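Local atomic coordinates of putative glutathione-regulated potassium-efflux system protein KefB (Vibrio parahaemolyticus RIMD 2210633, PDB entry 3C85), a protein that probably serves as a potassium-efflux antiporter of the CPA2 family, of which this chain is the nucleotide-binding, Rossmann-like TrkA-N (RCK-type) regulatory domain. Residues Ala137-Tyr141 / Pro142-Glu146; Gly118-Thr121 / Ala122-Gln125; Pro94-Trp97 / Glu98-Leu101; Glu124-Arg128 / Arg129-Gly133; Ala168-Val171 / Cys172-Leu175. All blocks are in the same frame, centred on the assembly; numbering follows the deposited sequence. Where two conformers were deposited one is given.

Contact 1: Ala137-Tyr141 / Pro142-Glu146; sequences AIAEY and PDQLE
This is a strand-to-helix turn, gripped by the amide of Gln144, where strand 134-139 hands over to helix 142-151 in the beta-alpha-beta unit that runs on to strand 155-158. Gln144 reaches back over the turn with an extended chain, and its OE1 accepts Glu140 N at 2.9 Å, the donor N lying almost on the line of the amide C=O (172° at the oxygen), though the N-H is bent, 138° at the hydrogen. The same oxygen takes a weak second bond from Tyr141 N at 3.2 Å. At the other end of the amide, NE2 donates to a water 2.9 Å away, which in turn donates to Glu140 OE1, while Glu140 OE2 is bonded to Tyr160. Tyr141 occupies the N-cap position, and its carbonyl O receives Leu145 N at 3.1 Å as the first turn closes. The Tyr141 ring runs alongside the Gln144 chain, the ring and amide planes turned 55° apart. Beneath, Leu145 CD2 lies 3.6 Å from Ala139 CB, next to strand 155-158; Tyr141 and Pro142 also pack on Arg49 of the second subunit. With both ends of its amide engaged, Gln144 has its flip state fixed, and the N-H of Glu140, and more weakly that of Tyr141, finds an acceptor within the turn.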
loop_
_atom_site.group_PDB
_atom_site.type_symbol
_atom_site.label_atom_id
_atom_site.label_comp_id
_atom_site.label_asym_id
_atom_site.label_seq_id
_atom_site.Cartn_x
_atom_site.Cartn_y
_atom_site.Cartn_z
ATOM N N ALA A 137 -6.514 -0.533 -11.481
ATOM C CA ALA A 137 -6.431 0.839 -10.981
ATOM C C ALA A 137 -6.322 0.867 -9.466
ATOM O O ALA A 137 -6.679 -0.106 -8.764
ATOM C CB ALA A 137 -7.616 1.619 -11.444
ATOM N N ILE A 138 -5.825 1.974 -8.944
ATOM C CA ILE A 138 -5.667 2.132 -7.524
ATOM C C ILE A 138 -6.114 3.524 -7.206
ATOM O O ILE A 138 -5.872 4.405 -7.944
ATOM C CB ILE A 138 -4.218 1.879 -7.085
ATOM C CG1 ILE A 138 -4.100 1.584 -5.602
ATOM C CG2 ILE A 138 -3.308 2.959 -7.538
ATOM C CD1 ILE A 138 -2.837 0.970 -5.243
ATOM N N ALA A 139 -6.819 3.684 -6.105
ATOM C CA ALA A 139 -7.315 4.966 -5.702
ATOM C C ALA A 139 -7.489 5.105 -4.179
ATOM O O ALA A 139 -7.227 4.214 -3.458
ATOM C CB ALA A 139 -8.583 5.266 -6.404
ATOM N N GLU A 140 -7.949 6.258 -3.756
ATOM C CA GLU A 140 -8.038 6.594 -2.351
ATOM C C GLU A 140 -9.288 6.167 -1.587
ATOM O O GLU A 140 -9.233 5.875 -0.437
ATOM C CB GLU A 140 -7.852 8.081 -2.174
ATOM C CG GLU A 140 -6.500 8.539 -2.402
ATOM C CD GLU A 140 -6.290 9.893 -1.841
ATOM O OE1 GLU A 140 -6.787 10.848 -2.405
ATOM O OE2 GLU A 140 -5.684 9.986 -0.789
ATOM N N TYR A 141 -10.406 6.198 -2.283
ATOM C CA TYR A 141 -11.717 6.115 -1.693
ATOM C C TYR A 141 -12.630 5.155 -2.440
ATOM O O TYR A 141 -12.519 5.016 -3.620
ATOM C CB TYR A 141 -12.371 7.487 -1.663
ATOM C CG TYR A 141 -11.625 8.554 -0.902
ATOM C CD1 TYR A 141 -11.519 8.506 0.465
ATOM C CD2 TYR A 141 -11.069 9.611 -1.541
ATOM C CE1 TYR A 141 -10.854 9.502 1.164
ATOM C CE2 TYR A 141 -10.413 10.588 -0.868
ATOM C CZ TYR A 141 -10.302 10.539 0.485
ATOM O OH TYR A 141 -9.639 11.528 1.167
ATOM N N PRO A 142 -13.536 4.527 -1.709
ATOM C CA PRO A 142 -14.454 3.575 -2.347
ATOM C C PRO A 142 -15.203 4.186 -3.546
ATOM O O PRO A 142 -15.311 3.515 -4.562
ATOM C CB PRO A 142 -15.438 3.239 -1.229
ATOM C CG PRO A 142 -14.596 3.346 0.032
ATOM C CD PRO A 142 -13.713 4.567 -0.245
ATOM N N ASP A 143 -15.654 5.447 -3.468
ATOM C CA ASP A 143 -16.388 5.997 -4.629
ATOM C C ASP A 143 -15.521 6.079 -5.893
ATOM O O ASP A 143 -15.985 5.803 -7.015
ATOM C CB ASP A 143 -17.209 7.294 -4.352
ATOM C CG ASP A 143 -16.397 8.439 -3.804
ATOM O OD1 ASP A 143 -15.143 8.331 -3.701
ATOM O OD2 ASP A 143 -17.045 9.466 -3.420
ATOM N N GLN A 144 -14.260 6.425 -5.711
ATOM C CA GLN A 144 -13.314 6.450 -6.815
ATOM C C GLN A 144 -13.131 5.043 -7.397
ATOM O O GLN A 144 -13.087 4.864 -8.621
ATOM C CB GLN A 144 -11.989 7.014 -6.335
ATOM C CG GLN A 144 -11.994 8.536 -5.977
ATOM C CD GLN A 144 -10.665 8.969 -5.367
ATOM O OE1 GLN A 144 -9.944 8.157 -4.802
ATOM N NE2 GLN A 144 -10.333 10.249 -5.498
ATOM N N LEU A 145 -13.035 4.043 -6.534
ATOM C CA LEU A 145 -12.775 2.678 -6.999
ATOM C C LEU A 145 -13.986 2.131 -7.742
ATOM O O LEU A 145 -13.846 1.548 -8.821
ATOM C CB LEU A 145 -12.425 1.764 -5.820
ATOM C CG LEU A 145 -11.015 1.936 -5.169
ATOM C CD1 LEU A 145 -10.800 0.749 -4.221
ATOM C CD2 LEU A 145 -9.931 1.967 -6.202
ATOM N N GLU A 146 -15.167 2.332 -7.148
ATOM C CA GLU A 146 -16.436 1.955 -7.788
ATOM C C GLU A 146 -16.589 2.656 -9.130
ATOM O O GLU A 146 -16.955 2.037 -10.117
ATOM C CB GLU A 146 -17.628 2.266 -6.879
ATOM C CG GLU A 146 -18.930 1.686 -7.397
ATOM C CD GLU A 146 -20.034 1.886 -6.432
ATOM O OE1 GLU A 146 -20.629 2.990 -6.455
ATOM O OE2 GLU A 146 -20.318 0.949 -5.644
HETATM O O HOH W 1 -7.545 10.981 -5.117
#

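Contact 2: Gly118-Thr121 / Ala122-Gln125; sequences GNQT and ALEQ
Residues Gly118-Gln125 form two regular turns of alpha helix, with i to i+4 bonds such as Ala122 N to Gly118 O (2.9 Å) and Leu123 N to Asn119 O (3.0 Å). On the outer side, Thr121 and Glu124 are joined through a water that donates to Thr121 OG1 at 2.9 Å and to Glu124 OE1 at 2.8 Å. Thr121 OG1 sits beside its own backbone N (chi1 -56°), and there it also bonds Gln117 OE1 one turn back. Glu124 stretches out instead, its CG passing 3.4 Å from Gln120 O before the carboxylate meets the water. Gln120 and Leu123 lie side by side; the bend at chi2 (-76°) turns the Gln120 amide toward Ser151, whose OG bonds OE1. Ala122 lies close to Ala91, which contacts AMP in a structure of this protein. Within the beta-alpha-beta unit of strand 108-111, helix 116-128 and strand 134-139, the helix rests Asn119 and Leu123 on Leu111, with Asn119 OD1 bonded to Met113 N. Gln120 and Leu123 face helix 142-151, while Gln125 packs on Pro94 and Trp97 of helix 94-98.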
loop_
_atom_site.group_PDB
_atom_site.type_symbol
_atom_site.label_atom_id
_atom_site.label_comp_id
_atom_site.label_asym_id
_atom_site.label_seq_id
_atom_site.Cartn_x
_atom_site.Cartn_y
_atom_site.Cartn_z
ATOM N N GLY A 118 -6.706 11.900 -13.582
ATOM C CA GLY A 118 -5.717 11.424 -14.573
ATOM C C GLY A 118 -5.887 9.959 -14.936
ATOM O O GLY A 118 -5.755 9.575 -16.107
ATOM N N ASN A 119 -6.124 9.116 -13.930
ATOM C CA ASN A 119 -6.388 7.693 -14.171
ATOM C C ASN A 119 -7.649 7.503 -15.005
ATOM O O ASN A 119 -7.687 6.663 -15.895
ATOM C CB ASN A 119 -6.496 6.943 -12.830
ATOM C CG ASN A 119 -5.149 6.829 -12.150
ATOM O OD1 ASN A 119 -4.206 6.366 -12.743
ATOM N ND2 ASN A 119 -5.058 7.266 -10.891
ATOM N N GLN A 120 -8.672 8.310 -14.707
ATOM C CA GLN A 120 -9.941 8.273 -15.447
ATOM C C GLN A 120 -9.738 8.685 -16.903
ATOM O O GLN A 120 -10.213 8.010 -17.821
ATOM C CB GLN A 120 -11.024 9.132 -14.746
ATOM C CG GLN A 120 -11.826 8.423 -13.584
ATOM C CD GLN A 120 -12.900 7.403 -14.077
ATOM O OE1 GLN A 120 -12.974 7.095 -15.268
ATOM N NE2 GLN A 120 -13.724 6.860 -13.128
ATOM N N THR A 121 -8.989 9.770 -17.124
ATOM C CA THR A 121 -8.690 10.241 -18.496
ATOM C C THR A 121 -7.803 9.248 -19.275
ATOM O O THR A 121 -8.071 8.965 -20.444
ATOM C CB THR A 121 -8.090 11.664 -18.457
ATOM O OG1 THR A 121 -9.017 12.503 -17.760
ATOM C CG2 THR A 121 -7.847 12.250 -19.871
ATOM N N ALA A 122 -6.811 8.667 -18.607
ATOM C CA ALA A 122 -5.983 7.628 -19.216
ATOM C C ALA A 122 -6.812 6.444 -19.654
ATOM O O ALA A 122 -6.594 5.936 -20.732
ATOM C CB ALA A 122 -4.897 7.167 -18.281
ATOM N N LEU A 123 -7.740 5.994 -18.808
ATOM C CA LEU A 123 -8.648 4.901 -19.148
ATOM C C LEU A 123 -9.465 5.200 -20.414
ATOM O O LEU A 123 -9.596 4.341 -21.295
ATOM C CB LEU A 123 -9.553 4.588 -17.961
ATOM C CG LEU A 123 -10.750 3.640 -18.134
ATOM C CD1 LEU A 123 -10.302 2.212 -18.370
ATOM C CD2 LEU A 123 -11.634 3.736 -16.910
ATOM N N GLU A 124 -10.014 6.413 -20.499
ATOM C CA GLU A 124 -10.733 6.856 -21.707
ATOM C C GLU A 124 -9.863 6.794 -22.972
ATOM O O GLU A 124 -10.336 6.412 -24.057
ATOM C CB GLU A 124 -11.255 8.291 -21.518
ATOM C CG GLU A 124 -12.359 8.401 -20.464
ATOM C CD GLU A 124 -12.857 9.842 -20.223
ATOM O OE1 GLU A 124 -12.299 10.770 -20.859
ATOM O OE2 GLU A 124 -13.810 10.042 -19.411
ATOM N N GLN A 125 -8.592 7.173 -22.845
ATOM C CA GLN A 125 -7.712 7.183 -24.009
ATOM C C GLN A 125 -7.487 5.758 -24.490
ATOM O O GLN A 125 -7.519 5.483 -25.690
ATOM C CB GLN A 125 -6.384 7.882 -23.692
ATOM C CG GLN A 125 -6.485 9.378 -23.533
ATOM C CD GLN A 125 -7.149 10.045 -24.730
ATOM O OE1 GLN A 125 -6.791 9.793 -25.877
ATOM N NE2 GLN A 125 -8.113 10.913 -24.459
HETATM O O HOH W 2 -11.412 12.880 -19.323
#

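Contact 3: Pro94-Trp97 / Glu98-Leu101; sequences PDFW and ERIL
Arg99 N donates to Phe96 O at 3.0 Å, and Ile100 N repeats the step to Trp97 O at 3.2 Å: successive i to i+3 bonds of the 3-10 kind, by which the short helix 94-98 of this Rossmann-like domain gives way to the loop leading to strand 108-111. Both N-H groups come in from above the carbonyl plane, 55° out of it for Phe96 O and 67° for Trp97 O, in keeping with tightened turns. A weak bond from Glu98 N to Pro94 O precedes them. The side chains fold over the same turn. Phe96 CG points away from its own backbone N (chi1 170°), which swings the ring forward, toward Ile100, while Trp97 runs alongside Ile100. Trp97 itself is held by its NE1, bonded to the carbonyl of Ala91, a residue that contacts AMP in a structure of this protein, so the indole lies close to the nucleotide site. Arg99 swings to the other side of Phe96, the guanidinium plane nearly perpendicular to the ring, and its NE bonds Gln33 O. Phe96 CD2 lies over one face of the indole, toward its rim. The methyl CD1 of Ile100 fits into the corner the two rings make, 3.4 Å from Phe96 CE2 and 3.8 Å from Trp97 CE3.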
loop_
_atom_site.group_PDB
_atom_site.type_symbol
_atom_site.label_atom_id
_atom_site.label_comp_id
_atom_site.label_asym_id
_atom_site.label_seq_id
_atom_site.Cartn_x
_atom_site.Cartn_y
_atom_site.Cartn_z
ATOM N N PRO A 94 -4.287 12.805 -25.690
ATOM C CA PRO A 94 -4.534 12.039 -26.914
ATOM C C PRO A 94 -3.360 11.992 -27.873
ATOM O O PRO A 94 -3.219 11.005 -28.598
ATOM C CB PRO A 94 -5.700 12.789 -27.610
ATOM C CG PRO A 94 -5.951 14.005 -26.834
ATOM C CD PRO A 94 -5.375 13.776 -25.443
ATOM N N ASP A 95 -2.556 13.057 -27.906
ATOM C CA ASP A 95 -1.381 13.141 -28.780
ATOM C C ASP A 95 -0.270 12.179 -28.329
ATOM O O ASP A 95 0.491 11.681 -29.157
ATOM C CB ASP A 95 -0.816 14.566 -28.802
ATOM C CG ASP A 95 -1.671 15.532 -29.596
ATOM O OD1 ASP A 95 -2.693 15.117 -30.198
ATOM O OD2 ASP A 95 -1.300 16.736 -29.622
ATOM N N PHE A 96 -0.166 11.936 -27.030
ATOM C CA PHE A 96 0.738 10.903 -26.517
ATOM C C PHE A 96 0.306 9.552 -27.062
ATOM O O PHE A 96 1.109 8.834 -27.620
ATOM C CB PHE A 96 0.749 10.848 -24.993
ATOM C CG PHE A 96 1.475 9.653 -24.449
ATOM C CD1 PHE A 96 2.860 9.621 -24.451
ATOM C CD2 PHE A 96 0.777 8.540 -23.982
ATOM C CE1 PHE A 96 3.558 8.517 -23.942
ATOM C CE2 PHE A 96 1.467 7.430 -23.487
ATOM C CZ PHE A 96 2.873 7.420 -23.490
ATOM N N TRP A 97 -0.978 9.226 -26.916
ATOM C CA TRP A 97 -1.497 7.938 -27.352
ATOM C C TRP A 97 -1.408 7.707 -28.862
ATOM O O TRP A 97 -1.310 6.557 -29.323
ATOM C CB TRP A 97 -2.913 7.754 -26.822
ATOM C CG TRP A 97 -2.901 7.499 -25.333
ATOM C CD1 TRP A 97 -3.095 8.405 -24.332
ATOM C CD2 TRP A 97 -2.604 6.250 -24.700
ATOM N NE1 TRP A 97 -2.976 7.778 -23.088
ATOM C CE2 TRP A 97 -2.660 6.461 -23.293
ATOM C CE3 TRP A 97 -2.298 4.969 -25.185
ATOM C CZ2 TRP A 97 -2.429 5.441 -22.367
ATOM C CZ3 TRP A 97 -2.065 3.950 -24.261
ATOM C CH2 TRP A 97 -2.133 4.197 -22.868
ATOM N N GLU A 98 -1.381 8.788 -29.607
ATOM C CA GLU A 98 -1.292 8.701 -31.049
ATOM C C GLU A 98 0.095 8.251 -31.476
ATOM O O GLU A 98 0.256 7.729 -32.537
ATOM C CB GLU A 98 -1.674 10.024 -31.703
ATOM C CG GLU A 98 -3.116 10.089 -32.159
ATOM C CD GLU A 98 -3.324 9.393 -33.477
ATOM O OE1 GLU A 98 -2.670 9.780 -34.446
ATOM O OE2 GLU A 98 -4.124 8.445 -33.548
ATOM N N ARG A 99 1.070 8.438 -30.610
ATOM C CA ARG A 99 2.443 8.040 -30.878
ATOM C C ARG A 99 2.658 6.539 -30.722
ATOM O O ARG A 99 3.645 6.015 -31.208
ATOM C CB ARG A 99 3.409 8.806 -29.973
ATOM C CG ARG A 99 3.478 10.325 -30.230
ATOM C CD ARG A 99 4.165 11.032 -29.079
ATOM N NE ARG A 99 5.576 10.645 -28.961
ATOM C CZ ARG A 99 6.336 10.833 -27.879
ATOM N NH1 ARG A 99 5.830 11.414 -26.804
ATOM N NH2 ARG A 99 7.608 10.437 -27.874
ATOM N N ILE A 100 1.739 5.848 -30.053
ATOM C CA ILE A 100 1.974 4.458 -29.630
ATOM C C ILE A 100 1.557 3.416 -30.674
ATOM O O ILE A 100 0.405 3.370 -31.107
ATOM C CB ILE A 100 1.369 4.151 -28.229
ATOM C CG1 ILE A 100 2.049 5.025 -27.165
ATOM C CG2 ILE A 100 1.535 2.678 -27.881
ATOM C CD1 ILE A 100 1.463 4.905 -25.777
ATOM N N LEU A 101 2.491 2.564 -31.025
ATOM C CA LEU A 101 2.280 1.514 -31.993
ATOM C C LEU A 101 1.244 0.491 -31.584
ATOM O O LEU A 101 1.339 -0.087 -30.532
ATOM C CB LEU A 101 3.584 0.792 -32.257
ATOM C CG LEU A 101 4.735 1.550 -32.908
ATOM C CD1 LEU A 101 4.925 2.900 -32.300
ATOM C CD2 LEU A 101 6.018 0.809 -33.016
#

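Contact 4: Glu124-Arg128 / Arg129-Gly133; sequences EQLQR and RNYKG
Tyr131 folds back beside Leu126, and the contact can be followed out along its side chain. Leu126 has two conformers; in the one described here, Tyr131 CB lies 3.4 Å from Leu126 CD1, and CG and CD2 continue along the leucine. Over the ring's centre stands Gly133 N, 3.1 Å above the plane, so the loop curls over one face; at the tip, OH bonds Gln134 O. With CG opposite its own backbone N (chi1 168°), Tyr131 runs in the same direction as Leu126. What holds the turn whichever way the leucine lies is a Schellman motif ending the helix: Tyr131 N donates to Leu126 O at 3.2 Å, Asn130 N to Gln127 O at 3.1 Å, and Asn130 is the C-prime residue with positive phi. Arg129 bends at chi2 (84°), its CD 3.2 Å from Gln125 O, but the placing of its guanidinium against the Gln125 amide is uncertain. Leu126 and Tyr131 together press on Val109 of strand 108-111, whereas Arg129 reaches across to Trp97 and Glu98 of helix 94-98 as the chain turns toward strand 134-139.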
loop_
_atom_site.group_PDB
_atom_site.type_symbol
_atom_site.label_atom_id
_atom_site.label_comp_id
_atom_site.label_asym_id
_atom_site.label_seq_id
_atom_site.Cartn_x
_atom_site.Cartn_y
_atom_site.Cartn_z
ATOM N N GLU A 124 -10.014 6.413 -20.499
ATOM C CA GLU A 124 -10.733 6.856 -21.707
ATOM C C GLU A 124 -9.863 6.794 -22.972
ATOM O O GLU A 124 -10.336 6.412 -24.057
ATOM C CB GLU A 124 -11.255 8.291 -21.518
ATOM C CG GLU A 124 -12.359 8.401 -20.464
ATOM C CD GLU A 124 -12.857 9.842 -20.223
ATOM O OE1 GLU A 124 -12.299 10.770 -20.859
ATOM O OE2 GLU A 124 -13.810 10.042 -19.411
ATOM N N GLN A 125 -8.592 7.173 -22.845
ATOM C CA GLN A 125 -7.712 7.183 -24.009
ATOM C C GLN A 125 -7.487 5.758 -24.490
ATOM O O GLN A 125 -7.519 5.483 -25.690
ATOM C CB GLN A 125 -6.384 7.882 -23.692
ATOM C CG GLN A 125 -6.485 9.378 -23.533
ATOM C CD GLN A 125 -7.149 10.045 -24.730
ATOM O OE1 GLN A 125 -6.791 9.793 -25.877
ATOM N NE2 GLN A 125 -8.113 10.913 -24.459
ATOM N N LEU A 126 -7.298 4.853 -23.538
ATOM C CA LEU A 126 -7.066 3.443 -23.820
ATOM C C LEU A 126 -8.293 2.794 -24.449
ATOM O O LEU A 126 -8.170 1.912 -25.300
ATOM C CB LEU A 126 -6.726 2.755 -22.505
ATOM C CG LEU A 126 -6.125 1.360 -22.395
ATOM C CD1 LEU A 126 -4.844 1.218 -23.204
ATOM C CD2 LEU A 126 -5.849 1.106 -20.920
ATOM N N GLN A 127 -9.473 3.228 -24.013
ATOM C CA GLN A 127 -10.743 2.733 -24.552
ATOM C C GLN A 127 -11.024 3.213 -25.969
ATOM O O GLN A 127 -11.579 2.473 -26.805
ATOM C CB GLN A 127 -11.891 3.119 -23.646
ATOM C CG GLN A 127 -11.872 2.320 -22.391
ATOM C CD GLN A 127 -12.804 2.851 -21.346
ATOM O OE1 GLN A 127 -13.194 2.117 -20.456
ATOM N NE2 GLN A 127 -13.154 4.139 -21.432
ATOM N N ARG A 128 -10.630 4.436 -26.272
ATOM C CA ARG A 128 -10.895 4.880 -27.618
ATOM C C ARG A 128 -9.868 4.428 -28.667
ATOM O O ARG A 128 -10.087 4.605 -29.872
ATOM C CB ARG A 128 -11.290 6.353 -27.672
ATOM C CG ARG A 128 -10.250 7.334 -27.378
ATOM C CD ARG A 128 -10.924 8.689 -27.245
ATOM N NE ARG A 128 -10.095 9.738 -27.831
ATOM C CZ ARG A 128 -10.246 10.214 -29.062
ATOM N NH1 ARG A 128 -11.216 9.755 -29.849
ATOM N NH2 ARG A 128 -9.429 11.168 -29.505
ATOM N N ARG A 129 -8.779 3.809 -28.206
ATOM C CA ARG A 129 -7.871 3.064 -29.088
ATOM C C ARG A 129 -8.199 1.572 -29.111
ATOM O O ARG A 129 -7.420 0.793 -29.639
ATOM C CB ARG A 129 -6.407 3.252 -28.664
ATOM C CG ARG A 129 -5.716 4.455 -29.303
ATOM C CD ARG A 129 -5.996 5.719 -28.531
ATOM N NE ARG A 129 -5.675 6.940 -29.277
ATOM C CZ ARG A 129 -5.817 8.158 -28.751
ATOM N NH1 ARG A 129 -6.260 8.277 -27.497
ATOM N NH2 ARG A 129 -5.504 9.243 -29.456
ATOM N N ASN A 130 -9.329 1.191 -28.521
ATOM C CA ASN A 130 -9.817 -0.204 -28.510
ATOM C C ASN A 130 -8.917 -1.292 -27.910
ATOM O O ASN A 130 -8.947 -2.435 -28.351
ATOM C CB ASN A 130 -10.291 -0.643 -29.911
ATOM C CG ASN A 130 -11.518 0.106 -30.363
ATOM O OD1 ASN A 130 -11.447 0.961 -31.246
ATOM N ND2 ASN A 130 -12.656 -0.196 -29.740
ATOM N N TYR A 131 -8.180 -0.938 -26.838
ATOM C CA TYR A 131 -7.285 -1.827 -26.060
ATOM C C TYR A 131 -8.058 -3.010 -25.571
ATOM O O TYR A 131 -9.114 -2.871 -25.054
ATOM C CB TYR A 131 -6.629 -1.114 -24.839
ATOM C CG TYR A 131 -5.920 -2.029 -23.808
ATOM C CD1 TYR A 131 -4.764 -2.722 -24.128
ATOM C CD2 TYR A 131 -6.405 -2.185 -22.526
ATOM C CE1 TYR A 131 -4.130 -3.558 -23.201
ATOM C CE2 TYR A 131 -5.776 -3.001 -21.597
ATOM C CZ TYR A 131 -4.645 -3.686 -21.931
ATOM O OH TYR A 131 -4.036 -4.489 -21.022
ATOM N N LYS A 132 -7.509 -4.178 -25.759
ATOM C CA LYS A 132 -8.219 -5.354 -25.352
ATOM C C LYS A 132 -7.762 -6.018 -24.090
ATOM O O LYS A 132 -8.472 -6.852 -23.593
ATOM C CB LYS A 132 -8.317 -6.375 -26.474
ATOM C CG LYS A 132 -9.194 -5.913 -27.653
ATOM C CD LYS A 132 -9.284 -6.939 -28.731
ATOM C CE LYS A 132 -10.129 -6.461 -29.868
ATOM N NZ LYS A 132 -10.248 -7.449 -30.993
ATOM N N GLY A 133 -6.602 -5.687 -23.558
ATOM C CA GLY A 133 -6.321 -6.483 -22.404
ATOM C C GLY A 133 -7.029 -5.995 -21.167
ATOM O O GLY A 133 -8.068 -5.405 -21.227
#

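Contact 5: Ala168-Val171 / Cys172-Leu175; sequences ARHV and CKQL
One face of the Arg169 guanidinium carries the Lys173 methylene CE, 3.4 Å above the plane and offset toward the rim; the His170 ring has the lysine chain obliquely beside it, with CD2 4.5 Å from Lys173 CD. Arg169 and Lys173 run side by side. The arginine is extended from CG to NE with CG opposite its backbone N (chi1 -169°), and the lysine bends at chi3 and chi4, bringing its NZ to 3.7 Å from Arg169 NH2. Two like charges this close would probably be costly, the more so because Arg169 NH2 also approaches its counterpart, Arg169 of the second subunit; solvent would probably screen the charges, and the strained chi3 and chi4 of the lysine make the exact position of NZ less certain. His170 has a clearer polar partner, ND1 being bonded to Glu162 OE1 of the second subunit. All this is built on the last two turns of helix 159-175, the long C-terminal helix that follows strand 155-158 and reaches out from the Rossmann-like core to pack on the other copy. Its i to i+4 ladder is regular, with Gln174 N to His170 O and Leu175 N to Val171 O both at 2.8 Å. The helix side bearing Val171 and Cys172 is buried: Val171 packs on Phe157 and Cys172 on Tyr62, both of the second subunit. Farther along, Val171 CG1 meets Leu175 CD1 at 3.9 Å, the two side chains crossing at a slant.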
loop_
_atom_site.group_PDB
_atom_site.type_symbol
_atom_site.label_atom_id
_atom_site.label_comp_id
_atom_site.label_asym_id
_atom_site.label_seq_id
_atom_site.Cartn_x
_atom_site.Cartn_y
_atom_site.Cartn_z
ATOM N N ALA A 168 2.331 -5.060 6.693
ATOM C CA ALA A 168 2.311 -6.205 7.569
ATOM C C ALA A 168 3.149 -7.352 6.991
ATOM O O ALA A 168 3.995 -7.930 7.676
ATOM C CB ALA A 168 0.833 -6.632 7.837
ATOM N N ARG A 169 2.936 -7.651 5.719
ATOM C CA ARG A 169 3.742 -8.644 5.004
ATOM C C ARG A 169 5.279 -8.421 5.115
ATOM O O ARG A 169 6.051 -9.346 5.494
ATOM C CB ARG A 169 3.233 -8.732 3.552
ATOM C CG ARG A 169 3.784 -9.867 2.788
ATOM C CD ARG A 169 3.090 -10.037 1.450
ATOM N NE ARG A 169 3.871 -11.035 0.737
ATOM C CZ ARG A 169 4.932 -10.726 0.009
ATOM N NH1 ARG A 169 5.271 -9.439 -0.142
ATOM N NH2 ARG A 169 5.625 -11.689 -0.591
ATOM N N HIS A 170 5.742 -7.231 4.820
ATOM C CA HIS A 170 7.133 -6.940 4.915
ATOM C C HIS A 170 7.713 -6.884 6.315
ATOM O O HIS A 170 8.825 -7.251 6.514
ATOM C CB HIS A 170 7.494 -5.734 4.094
ATOM C CG HIS A 170 7.240 -5.915 2.629
ATOM N ND1 HIS A 170 6.583 -4.984 1.867
ATOM C CD2 HIS A 170 7.550 -6.927 1.793
ATOM C CE1 HIS A 170 6.509 -5.408 0.625
ATOM N NE2 HIS A 170 7.094 -6.580 0.553
ATOM N N VAL A 171 6.919 -6.432 7.264
ATOM C CA VAL A 171 7.342 -6.433 8.669
ATOM C C VAL A 171 7.578 -7.883 9.079
ATOM O O VAL A 171 8.596 -8.189 9.678
ATOM C CB VAL A 171 6.294 -5.768 9.609
ATOM C CG1 VAL A 171 6.628 -5.934 11.088
ATOM C CG2 VAL A 171 6.183 -4.300 9.307
ATOM N N CYS A 172 6.660 -8.780 8.756
ATOM C CA CYS A 172 6.834 -10.148 9.188
ATOM C C CYS A 172 8.072 -10.735 8.535
ATOM O O CYS A 172 8.884 -11.407 9.197
ATOM C CB CYS A 172 5.581 -10.982 8.917
ATOM S SG CYS A 172 4.240 -10.444 9.925
ATOM N N LYS A 173 8.259 -10.432 7.253
ATOM C CA LYS A 173 9.396 -10.995 6.551
ATOM C C LYS A 173 10.732 -10.444 7.061
ATOM O O LYS A 173 11.675 -11.200 7.229
ATOM C CB LYS A 173 9.242 -10.812 5.044
ATOM C CG LYS A 173 8.001 -11.530 4.466
ATOM C CD LYS A 173 7.839 -11.230 2.975
ATOM C CE LYS A 173 7.488 -12.459 2.156
ATOM N NZ LYS A 173 8.639 -12.854 1.248
ATOM N N GLN A 174 10.811 -9.134 7.282
ATOM C CA GLN A 174 12.025 -8.524 7.809
ATOM C C GLN A 174 12.256 -9.014 9.228
ATOM O O GLN A 174 13.275 -9.653 9.510
ATOM C CB GLN A 174 11.954 -6.984 7.800
ATOM C CG GLN A 174 13.242 -6.311 8.329
ATOM C CD GLN A 174 13.269 -4.797 8.158
ATOM O OE1 GLN A 174 13.936 -4.090 8.910
ATOM N NE2 GLN A 174 12.536 -4.295 7.175
ATOM N N LEU A 175 11.278 -8.749 10.098
ATOM C CA LEU A 175 11.457 -8.893 11.539
ATOM C C LEU A 175 11.302 -10.318 12.087
ATOM O O LEU A 175 11.799 -10.610 13.177
ATOM C CB LEU A 175 10.573 -7.892 12.299
ATOM C CG LEU A 175 10.853 -6.396 12.036
ATOM C CD1 LEU A 175 10.045 -5.535 13.000
ATOM C CD2 LEU A 175 12.357 -6.001 12.036
#

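Overall arrangement
Contacts 2, 3 and 4 cluster on one side of the domain. Contacts 2 and 4 share Glu124 and Gln125 on helix 116-128, and contact 3 packs against both through Pro94 and Trp97. Contact 2 is the most buried; the helix ends in contacts 3 and 4 are partly exposed, with Phe96, Trp97 and Leu126 buried and most of the charged residues at the surface. Contact 1 touches contact 2 lightly where Ile138 meets Asn119, and owes more to a side-chain amide, with a small apolar patch beside it. Contact 5 stands apart, about 34 Å from contact 2 between centres; like contact 1 it reaches the second subunit, there with buried apolar packing and a histidine-glutamate bond beside clustered positive charge.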